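Local coordinates for protein N-acetylneuraminate lyase (Fusobacterium nucleatum subsp. nucleatum ATCC 25586, PDB 5ZKA) that belongs to the dihydrodipicolinate synthetase family of enzymes, which are built on a TIM-barrel fold, at residues Ile43-Tyr46 and Asn47-Met51; Ile132-Tyr135 and Tyr136-Val140; Asn224-Gly227 and Ile228-Lys231. One frame throughout, in Å; residues are numbered along the deposited sequence.

Contact 1. Residues Ile43-Tyr46 and Asn47-Met51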
ATOM      1  N   ILE A  43      -5.337 -29.641  11.961  1.00 33.25           N
ATOM      2  CA  ILE A  43      -4.959 -28.366  11.359  1.00 32.57           C
ATOM      3  C   ILE A  43      -3.838 -27.716  12.155  1.00 33.51           C
ATOM      4  O   ILE A  43      -2.893 -27.154  11.589  1.00 33.95           O
ATOM      5  CB  ILE A  43      -6.183 -27.441  11.255  1.00 33.26           C
ATOM      6  CG1 ILE A  43      -7.224 -28.017  10.296  1.00 30.75           C
ATOM      7  CG2 ILE A  43      -5.757 -26.042  10.805  1.00 34.58           C
ATOM      8  CD1 ILE A  43      -8.505 -27.158  10.216  1.00 34.35           C
ATOM      9  N   ILE A  44      -3.935 -27.767  13.482  1.00 31.30           N
ATOM     10  CA  ILE A  44      -2.874 -27.248  14.339  1.00 33.19           C
ATOM     11  C   ILE A  44      -1.560 -27.969  14.061  1.00 33.98           C
ATOM     12  O   ILE A  44      -0.510 -27.334  13.894  1.00 29.63           O
ATOM     13  CB  ILE A  44      -3.280 -27.377  15.821  1.00 28.95           C
ATOM     14  CG1 ILE A  44      -4.437 -26.427  16.139  1.00 29.07           C
ATOM     15  CG2 ILE A  44      -2.093 -27.094  16.723  1.00 28.88           C
ATOM     16  CD1 ILE A  44      -5.190 -26.780  17.421  1.00 29.21           C
ATOM     17  N   ARG A  45      -1.592 -29.308  14.034  1.00 33.35           N
ATOM     18  CA  ARG A  45      -0.371 -30.067  13.770  1.00 33.37           C
ATOM     19  C   ARG A  45       0.223 -29.716  12.407  1.00 33.62           C
ATOM     20  O   ARG A  45       1.441 -29.568  12.274  1.00 31.87           O
ATOM     21  CB  ARG A  45      -0.646 -31.571  13.867  1.00 36.18           C
ATOM     22  CG  ARG A  45      -0.899 -32.068  15.284  1.00 33.91           C
ATOM     23  CD  ARG A  45       0.345 -32.705  15.933  1.00 34.05           C
ATOM     24  NE  ARG A  45       1.484 -31.783  16.010  1.00 36.20           N
ATOM     25  CZ  ARG A  45       1.652 -30.866  16.960  1.00 40.47           C
ATOM     26  NH1 ARG A  45       0.750 -30.724  17.924  1.00 41.77           N
ATOM     27  NH2 ARG A  45       2.718 -30.073  16.942  1.00 40.61           N
ATOM     28  N   TYR A  46      -0.624 -29.559  11.385  1.00 29.05           N
ATOM     29  CA  TYR A  46      -0.118 -29.184  10.065  1.00 32.12           C
ATOM     30  C   TYR A  46       0.592 -27.833  10.106  1.00 30.46           C
ATOM     31  O   TYR A  46       1.684 -27.679   9.549  1.00 31.31           O
ATOM     32  CB  TYR A  46      -1.268 -29.157   9.059  1.00 31.27           C
ATOM     33  CG  TYR A  46      -0.836 -29.007   7.619  1.00 27.28           C
ATOM     34  CD1 TYR A  46      -0.336 -30.092   6.908  1.00 29.35           C
ATOM     35  CD2 TYR A  46      -0.959 -27.792   6.959  1.00 30.56           C
ATOM     36  CE1 TYR A  46       0.054 -29.957   5.581  1.00 30.75           C
ATOM     37  CE2 TYR A  46      -0.575 -27.651   5.647  1.00 33.78           C
ATOM     38  CZ  TYR A  46      -0.067 -28.736   4.960  1.00 30.45           C
ATOM     39  OH  TYR A  46       0.308 -28.584   3.643  1.00 32.83           O
ATOM     40  N   ASN A  47      -0.005 -26.842  10.777  1.00 34.58           N
ATOM     41  CA  ASN A  47       0.618 -25.521  10.851  1.00 29.13           C
ATOM     42  C   ASN A  47       1.967 -25.570  11.562  1.00 30.65           C
ATOM     43  O   ASN A  47       2.948 -24.969  11.104  1.00 32.23           O
ATOM     44  CB  ASN A  47      -0.319 -24.543  11.558  1.00 30.87           C
ATOM     45  CG  ASN A  47      -1.286 -23.902  10.607  1.00 32.96           C
ATOM     46  OD1 ASN A  47      -0.911 -23.018   9.839  1.00 34.26           O
ATOM     47  ND2 ASN A  47      -2.535 -24.354  10.630  1.00 31.28           N
ATOM     48  N   ILE A  48       2.034 -26.260  12.698  1.00 29.61           N
ATOM     49  CA  ILE A  48       3.270 -26.265  13.473  1.00 28.53           C
ATOM     50  C   ILE A  48       4.329 -27.124  12.788  1.00 37.99           C
ATOM     51  O   ILE A  48       5.494 -26.724  12.665  1.00 34.67           O
ATOM     52  CB  ILE A  48       2.998 -26.753  14.906  1.00 30.74           C
ATOM     53  CG1 ILE A  48       2.038 -25.804  15.630  1.00 31.08           C
ATOM     54  CG2 ILE A  48       4.307 -26.910  15.669  1.00 36.99           C
ATOM     55  CD1 ILE A  48       1.500 -26.394  16.950  1.00 34.83           C
ATOM     56  N   ASP A  49       3.946 -28.327  12.354  1.00 36.41           N
ATOM     57  CA  ASP A  49       4.926 -29.304  11.889  1.00 34.63           C
ATOM     58  C   ASP A  49       5.304 -29.140  10.422  1.00 37.43           C
ATOM     59  O   ASP A  49       6.438 -29.463  10.047  1.00 38.96           O
ATOM     60  CB  ASP A  49       4.411 -30.735  12.099  1.00 34.22           C
ATOM     61  CG  ASP A  49       4.098 -31.052  13.560  1.00 42.73           C
ATOM     62  OD1 ASP A  49       4.590 -30.345  14.466  1.00 43.65           O
ATOM     63  OD2 ASP A  49       3.356 -32.033  13.798  1.00 40.59           O
ATOM     64  N   LYS A  50       4.385 -28.689   9.571  1.00 33.35           N
ATOM     65  CA  LYS A  50       4.655 -28.619   8.136  1.00 34.19           C
ATOM     66  C   LYS A  50       4.782 -27.200   7.610  1.00 37.21           C
ATOM     67  O   LYS A  50       5.676 -26.927   6.802  1.00 34.28           O
ATOM     68  CB  LYS A  50       3.561 -29.357   7.353  1.00 33.37           C
ATOM     69  CG  LYS A  50       3.435 -30.852   7.709  1.00 36.62           C
ATOM     70  CD  LYS A  50       4.745 -31.595   7.526  1.00 40.25           C
ATOM     71  CE  LYS A  50       4.644 -33.018   8.070  1.00 46.20           C
ATOM     72  NZ  LYS A  50       5.925 -33.789   7.948  1.00 44.05           N
ATOM     73  N   MET A  51       3.911 -26.286   8.038  1.00 35.74           N
ATOM     74  CA  MET A  51       4.080 -24.880   7.684  1.00 30.58           C
ATOM     75  C   MET A  51       5.185 -24.212   8.491  1.00 35.55           C
ATOM     76  O   MET A  51       5.680 -23.160   8.077  1.00 37.35           O
ATOM     77  CB  MET A  51       2.763 -24.115   7.867  1.00 28.01           C
ATOM     78  CG  MET A  51       1.602 -24.663   7.028  1.00 33.17           C
ATOM     79  SD  MET A  51       1.841 -24.534   5.222  1.00 33.06           S
ATOM     80  CE  MET A  51       2.593 -26.138   4.818  1.00 30.30           C
TER

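Contact 2. Residues Ile132-Tyr135 and Tyr136-Val140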
ATOM      1  N   ILE A 132     -13.834   3.189  22.359  1.00 30.38           N
ATOM      2  CA  ILE A 132     -12.909   2.155  21.898  1.00 30.54           C
ATOM      3  C   ILE A 132     -11.734   2.021  22.859  1.00 32.02           C
ATOM      4  O   ILE A 132     -11.271   0.909  23.159  1.00 29.39           O
ATOM      5  CB  ILE A 132     -12.437   2.487  20.470  1.00 29.70           C
ATOM      6  CG1 ILE A 132     -13.586   2.288  19.476  1.00 31.10           C
ATOM      7  CG2 ILE A 132     -11.207   1.684  20.104  1.00 26.62           C
ATOM      8  CD1 ILE A 132     -13.289   2.776  18.068  1.00 33.62           C
ATOM      9  N   LYS A 133     -11.231   3.156  23.354  1.00 29.35           N
ATOM     10  CA  LYS A 133     -10.114   3.138  24.293  1.00 29.79           C
ATOM     11  C   LYS A 133     -10.512   2.452  25.593  1.00 32.69           C
ATOM     12  O   LYS A 133      -9.762   1.630  26.136  1.00 32.18           O
ATOM     13  CB  LYS A 133      -9.646   4.575  24.564  1.00 30.59           C
ATOM     14  CG  LYS A 133      -8.393   4.674  25.429  1.00 31.57           C
ATOM     15  CD  LYS A 133      -7.891   6.121  25.479  1.00 40.85           C
ATOM     16  CE  LYS A 133      -6.746   6.280  26.461  1.00 50.91           C
ATOM     17  NZ  LYS A 133      -6.554   7.703  26.854  1.00 52.51           N
ATOM     18  N   ASP A 134     -11.690   2.797  26.117  1.00 31.09           N
ATOM     19  CA  ASP A 134     -12.191   2.170  27.337  1.00 32.18           C
ATOM     20  C   ASP A 134     -12.296   0.661  27.171  1.00 33.98           C
ATOM     21  O   ASP A 134     -12.006  -0.105  28.101  1.00 33.83           O
ATOM     22  CB  ASP A 134     -13.557   2.771  27.669  1.00 33.00           C
ATOM     23  CG  ASP A 134     -14.069   2.371  29.038  1.00 42.03           C
ATOM     24  OD1 ASP A 134     -13.325   1.731  29.813  1.00 42.06           O
ATOM     25  OD2 ASP A 134     -15.236   2.714  29.328  1.00 46.19           O
ATOM     26  N   TYR A 135     -12.728   0.222  25.990  1.00 33.02           N
ATOM     27  CA  TYR A 135     -12.865  -1.203  25.705  1.00 29.75           C
ATOM     28  C   TYR A 135     -11.521  -1.908  25.809  1.00 29.20           C
ATOM     29  O   TYR A 135     -11.388  -2.912  26.518  1.00 27.75           O
ATOM     30  CB  TYR A 135     -13.501  -1.345  24.322  1.00 28.07           C
ATOM     31  CG  TYR A 135     -13.379  -2.635  23.541  1.00 27.27           C
ATOM     32  CD1 TYR A 135     -12.263  -2.894  22.747  1.00 28.99           C
ATOM     33  CD2 TYR A 135     -14.436  -3.537  23.495  1.00 26.74           C
ATOM     34  CE1 TYR A 135     -12.177  -4.042  21.983  1.00 30.70           C
ATOM     35  CE2 TYR A 135     -14.361  -4.692  22.716  1.00 27.94           C
ATOM     36  CZ  TYR A 135     -13.229  -4.936  21.971  1.00 31.39           C
ATOM     37  OH  TYR A 135     -13.150  -6.063  21.186  1.00 32.22           O
ATOM     38  N   TYR A 136     -10.498  -1.366  25.143  1.00 29.49           N
ATOM     39  CA  TYR A 136      -9.175  -1.980  25.198  1.00 27.89           C
ATOM     40  C   TYR A 136      -8.612  -1.947  26.610  1.00 32.83           C
ATOM     41  O   TYR A 136      -8.105  -2.957  27.112  1.00 31.94           O
ATOM     42  CB  TYR A 136      -8.232  -1.278  24.227  1.00 28.30           C
ATOM     43  CG  TYR A 136      -8.435  -1.760  22.807  1.00 25.02           C
ATOM     44  CD1 TYR A 136      -8.204  -3.096  22.472  1.00 29.32           C
ATOM     45  CD2 TYR A 136      -8.880  -0.894  21.813  1.00 28.58           C
ATOM     46  CE1 TYR A 136      -8.396  -3.553  21.171  1.00 27.80           C
ATOM     47  CE2 TYR A 136      -9.073  -1.339  20.517  1.00 29.35           C
ATOM     48  CZ  TYR A 136      -8.832  -2.672  20.209  1.00 29.51           C
ATOM     49  OH  TYR A 136      -9.025  -3.137  18.933  1.00 28.39           O
ATOM     50  N   GLU A 137      -8.694  -0.793  27.270  1.00 30.41           N
ATOM     51  CA  GLU A 137      -8.117  -0.688  28.603  1.00 33.55           C
ATOM     52  C   GLU A 137      -8.838  -1.592  29.585  1.00 35.29           C
ATOM     53  O   GLU A 137      -8.210  -2.118  30.512  1.00 34.41           O
ATOM     54  CB  GLU A 137      -8.147   0.766  29.082  1.00 40.03           C
ATOM     55  CG  GLU A 137      -7.483   1.720  28.104  1.00 50.16           C
ATOM     56  CD  GLU A 137      -6.456   2.615  28.750  1.00 56.25           C
ATOM     57  OE1 GLU A 137      -6.821   3.735  29.165  1.00 58.71           O
ATOM     58  OE2 GLU A 137      -5.281   2.197  28.830  1.00 54.78           O
ATOM     59  N   THR A 138     -10.146  -1.782  29.396  1.00 31.96           N
ATOM     60  CA  THR A 138     -10.910  -2.634  30.299  1.00 33.89           C
ATOM     61  C   THR A 138     -10.496  -4.095  30.155  1.00 33.02           C
ATOM     62  O   THR A 138     -10.318  -4.799  31.155  1.00 30.62           O
ATOM     63  CB  THR A 138     -12.412  -2.466  30.039  1.00 34.65           C
ATOM     64  OG1 THR A 138     -12.818  -1.125  30.364  1.00 32.52           O
ATOM     65  CG2 THR A 138     -13.226  -3.462  30.854  1.00 32.77           C
ATOM     66  N   ILE A 139     -10.336  -4.573  28.920  1.00 28.87           N
ATOM     67  CA  ILE A 139      -9.907  -5.957  28.751  1.00 30.25           C
ATOM     68  C   ILE A 139      -8.543  -6.168  29.391  1.00 29.52           C
ATOM     69  O   ILE A 139      -8.305  -7.180  30.062  1.00 32.85           O
ATOM     70  CB  ILE A 139      -9.905  -6.349  27.261  1.00 28.43           C
ATOM     71  CG1 ILE A 139     -11.301  -6.146  26.658  1.00 29.19           C
ATOM     72  CG2 ILE A 139      -9.441  -7.801  27.105  1.00 34.93           C
ATOM     73  CD1 ILE A 139     -11.344  -6.227  25.122  1.00 32.37           C
ATOM     74  N   VAL A 140      -7.622  -5.223  29.188  1.00 33.60           N
ATOM     75  CA  VAL A 140      -6.282  -5.349  29.765  1.00 32.98           C
ATOM     76  C   VAL A 140      -6.362  -5.337  31.286  1.00 32.75           C
ATOM     77  O   VAL A 140      -5.827  -6.225  31.966  1.00 33.88           O
ATOM     78  CB  VAL A 140      -5.370  -4.227  29.238  1.00 33.24           C
ATOM     79  CG1 VAL A 140      -4.061  -4.191  30.007  1.00 32.92           C
ATOM     80  CG2 VAL A 140      -5.126  -4.405  27.743  1.00 33.45           C
TER

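Contact 3. Residues Asn224-Gly227 and Ile228-Lys231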
ATOM      1  N   ASN A 224      -1.940 -20.995   6.600  1.00 26.53           N
ATOM      2  CA  ASN A 224      -2.373 -22.363   6.888  1.00 23.37           C
ATOM      3  C   ASN A 224      -1.898 -23.334   5.808  1.00 26.50           C
ATOM      4  O   ASN A 224      -1.702 -24.520   6.085  1.00 26.99           O
ATOM      5  CB  ASN A 224      -3.902 -22.434   6.994  1.00 26.37           C
ATOM      6  CG  ASN A 224      -4.446 -21.846   8.298  1.00 29.84           C
ATOM      7  OD1 ASN A 224      -4.466 -22.513   9.331  1.00 29.68           O
ATOM      8  ND2 ASN A 224      -4.916 -20.591   8.243  1.00 24.98           N
ATOM      9  N   ILE A 225      -1.740 -22.858   4.574  1.00 26.44           N
ATOM     10  CA  ILE A 225      -1.299 -23.716   3.476  1.00 29.40           C
ATOM     11  C   ILE A 225      -0.080 -23.182   2.746  1.00 29.93           C
ATOM     12  O   ILE A 225       0.584 -23.954   2.020  1.00 28.56           O
ATOM     13  CB  ILE A 225      -2.455 -23.938   2.474  1.00 32.50           C
ATOM     14  CG1 ILE A 225      -2.975 -22.586   1.967  1.00 30.39           C
ATOM     15  CG2 ILE A 225      -3.589 -24.729   3.119  1.00 29.12           C
ATOM     16  CD1 ILE A 225      -3.882 -22.704   0.747  1.00 30.79           C
ATOM     17  N   ASN A 226       0.255 -21.894   2.864  1.00 27.38           N
ATOM     18  CA  ASN A 226       1.368 -21.300   2.125  1.00 27.48           C
ATOM     19  C   ASN A 226       2.407 -20.684   3.064  1.00 27.80           C
ATOM     20  O   ASN A 226       3.124 -19.751   2.687  1.00 26.87           O
ATOM     21  CB  ASN A 226       0.852 -20.262   1.126  1.00 22.66           C
ATOM     22  CG  ASN A 226       1.917 -19.832   0.131  1.00 28.74           C
ATOM     23  OD1 ASN A 226       2.632 -20.666  -0.441  1.00 29.68           O
ATOM     24  ND2 ASN A 226       2.038 -18.517  -0.075  1.00 28.38           N
ATOM     25  N   GLY A 227       2.508 -21.216   4.289  1.00 31.44           N
ATOM     26  CA  GLY A 227       3.404 -20.645   5.281  1.00 25.88           C
ATOM     27  C   GLY A 227       4.881 -20.762   4.950  1.00 30.93           C
ATOM     28  O   GLY A 227       5.686 -19.955   5.426  1.00 28.99           O
ATOM     29  N   ILE A 228       5.269 -21.782   4.169  1.00 25.52           N
ATOM     30  CA  ILE A 228       6.677 -21.928   3.788  1.00 30.75           C
ATOM     31  C   ILE A 228       7.134 -20.711   2.993  1.00 31.93           C
ATOM     32  O   ILE A 228       8.137 -20.067   3.330  1.00 30.56           O
ATOM     33  CB  ILE A 228       6.897 -23.231   2.996  1.00 30.32           C
ATOM     34  CG1 ILE A 228       6.593 -24.442   3.877  1.00 33.62           C
ATOM     35  CG2 ILE A 228       8.340 -23.320   2.449  1.00 30.81           C
ATOM     36  CD1 ILE A 228       7.326 -24.435   5.190  1.00 42.16           C
ATOM     37  N   ARG A 229       6.398 -20.379   1.926  1.00 26.84           N
ATOM     38  CA  ARG A 229       6.747 -19.213   1.110  1.00 26.34           C
ATOM     39  C   ARG A 229       6.696 -17.928   1.924  1.00 28.28           C
ATOM     40  O   ARG A 229       7.538 -17.040   1.749  1.00 27.68           O
ATOM     41  CB  ARG A 229       5.800 -19.095  -0.088  1.00 28.12           C
ATOM     42  CG  ARG A 229       6.145 -20.005  -1.276  1.00 28.09           C
ATOM     43  CD  ARG A 229       5.277 -19.630  -2.481  1.00 32.19           C
ATOM     44  NE  ARG A 229       5.458 -20.589  -3.562  1.00 30.50           N
ATOM     45  CZ  ARG A 229       4.671 -21.637  -3.775  1.00 35.05           C
ATOM     46  NH1 ARG A 229       3.632 -21.850  -2.972  1.00 29.88           N
ATOM     47  NH2 ARG A 229       4.933 -22.478  -4.782  1.00 29.78           N
ATOM     48  N   ALA A 230       5.710 -17.807   2.815  1.00 28.43           N
ATOM     49  CA  ALA A 230       5.565 -16.577   3.591  1.00 25.27           C
ATOM     50  C   ALA A 230       6.787 -16.321   4.459  1.00 27.38           C
ATOM     51  O   ALA A 230       7.269 -15.186   4.545  1.00 25.47           O
ATOM     52  CB  ALA A 230       4.310 -16.644   4.458  1.00 28.46           C
ATOM     53  N   LYS A 231       7.288 -17.357   5.136  1.00 28.93           N
ATOM     54  CA  LYS A 231       8.517 -17.189   5.904  1.00 32.27           C
ATOM     55  C   LYS A 231       9.694 -16.830   5.002  1.00 33.10           C
ATOM     56  O   LYS A 231      10.554 -16.029   5.386  1.00 34.33           O
ATOM     57  CB  LYS A 231       8.821 -18.460   6.699  1.00 35.71           C
ATOM     58  CG  LYS A 231       7.937 -18.653   7.909  1.00 48.79           C
ATOM     59  CD  LYS A 231       8.450 -19.802   8.768  1.00 57.30           C
ATOM     60  CE  LYS A 231       9.435 -19.324   9.811  1.00 55.04           C
ATOM     61  NZ  LYS A 231       9.508 -20.314  10.913  1.00 54.78           N
TER
HETATM   62  O   HOH W   1       4.459 -22.263   0.649  1.00 29.61           O

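Contact 1. Residues Ile43-Tyr46 and Asn47-Met51
The Tyr-46 ring is overlapped on one face by the CB of Lys-50, a CH-pi contact 4.2 Å from the ring centroid and shifted toward the rim. Met-51 comes to the same ring obliquely. Its SD stands 5.0 Å from the ring centroid, a Met-aromatic contact, while its CE packs 3.6 Å from Tyr-46 CE2. The ring gets there because Tyr-46 swings CG away from its own backbone N (chi1 -170°), and Met-51 folds back toward it by bends at chi2 and chi3. The phenol oxygen is hydrogen-bonded to Glu-275. Beside the ring, Tyr-46 O accepts from both Lys-50 N and Met-51 N, the latter at 3.0 Å. One turn earlier Ile-43 O also serves two donors, Asn-47 N and Asn-47 ND2, which approach from opposite faces of its carbonyl plane; Asn-47 ND2, 3.0 Å from Ile-43 O, lies well out of that plane, off the lone pairs. The Asn-47 amide is held further by Ser-23 at OD1 and Asn-224 at ND2, which limits its rotation. Ile-44 CG2 lies 3.7 Å from Ile-48 CD1. Helix 37-49 is the crossover helix between strands 20-24 and 55-58 of the TIM barrel. Arg-45 bends to grip Asp-49 side-on, NE to OD2 at 2.9 Å and NH2 to OD1 at 3.1 Å. Both bonds are nearly straight and lie in the guanidinium plane, but the carboxylate is turned 35° from it. With Glu-83 of helix 70-84 at NH1, Arg-45 pairs with two carboxylates, which probably favours its positive charge.

Contact 2. Residues Ile132-Tyr135 and Tyr136-Val140
Tyr-135 sets the edge of its ring against the face of Tyr-136, a T-shaped pair with centroids 5.1 Å apart and planes at 84°. Ile-139, one helical turn on, lays its CD1 over the Tyr-135 ring centre, 3.9 Å from the centroid. Tyr-136 in turn lies alongside Ile-132, where CG2 of Ile-132 is 3.7 Å from CE2 of Tyr-136. The two successive rings can meet because their first torsions differ: chi1 160° lays the Tyr-135 ring beside its carbonyl carbon, while -80° brings that of Tyr-136 beside its backbone N. Their hydroxyls are hydrogen-bonded farther off, Tyr-136 OH to Ala-119 O of strand 117-120 and Tyr-135 OH to Ser-96 N. Elsewhere on the helix, Thr-138 OG1 donates to Asp-134 O at 2.6 Å, and Thr-138 N reaches the same oxygen at 2.8 Å from the opposite face of its plane. Lys-133 and Glu-137 run side by side, but Lys-133 NZ stays 4.6 Å from Glu-137 OE1, beyond a salt bridge; Glu-137 OE2 is hydrogen-bonded to Asn-171 ND2. Further out, helix 99-112 packs on Tyr-135 and Ile-139, and strand 147-150 on Tyr-136 and Ile-139. The aromatic and aliphatic side of helix 129-143 thus lies on the sheet within the beta-alpha-beta unit from strand 117-120 to strand 147-150, as expected of a TIM barrel.

Contact 3. Residues Asn224-Gly227 and Ile228-Lys231
Asn-226 OD1 accepts two hydrogen bonds, one from Arg-229 NH1 at 3.0 Å and one from a water at 2.7 Å. That water passes the link on, taking the backbone N-H of Arg-229 at 3.0 Å, so the carboxamide of Asn-226 is joined both to the guanidinium and, through water, to the main chain of the same residue. OD1 lies at the guanidinium edge close to its plane, although the amide and guanidinium planes stand 37° apart. Arg-229 reaches it by an extended chain from CG to NE, which crosses Asn-226 obliquely with CD 3.5 Å from OD1. With CG opposite the backbone N (chi1 -168°), the Asn-226 amide is brought to Arg-229. Both residues are also held from outside: Asn-226 ND2 bonds Thr-252 OG1 of helix 242-262, and Arg-229 NH2 bonds the carbonyl of Phe-304. Helix 223-237, which follows strand 217-220 of the TIM barrel, is kinked here, since the N of Ile-228 and of Arg-229 makes no bond to the turn before; the water takes up the second of these N-H groups. Regular bonding resumes at once, with Ala-230 N donating to Asn-226 O at 3.2 Å and Lys-231 N to Gly-227 O at 3.1 Å. The Lys-231 chain bends at chi3 and carries NZ away to Asp-54, a salt bridge, and to the carbonyl of Lys-52.

How the contacts relate
All three contacts lie along helices of one TIM barrel, each partly buried. Contacts 1 and 3 are neighbours, centres about 11 Å apart, and touch directly: Lys-50 O packs on Ile-228 CD1 and Met-51 SD on the backbone of Ile-225, bringing segment 47-51 against helix 223-237. Contact 2 stands across the barrel, its centre about 33 Å from either. The chemistry differs accordingly. Contact 2 turns an aromatic cluster toward the sheet, with its charged groups elsewhere on the helix. Contact 1 adds a bidentate salt bridge to its aromatic packing. Contact 3, at a kink, relies on an asparagine, an arginine and a water, with no aromatic residue.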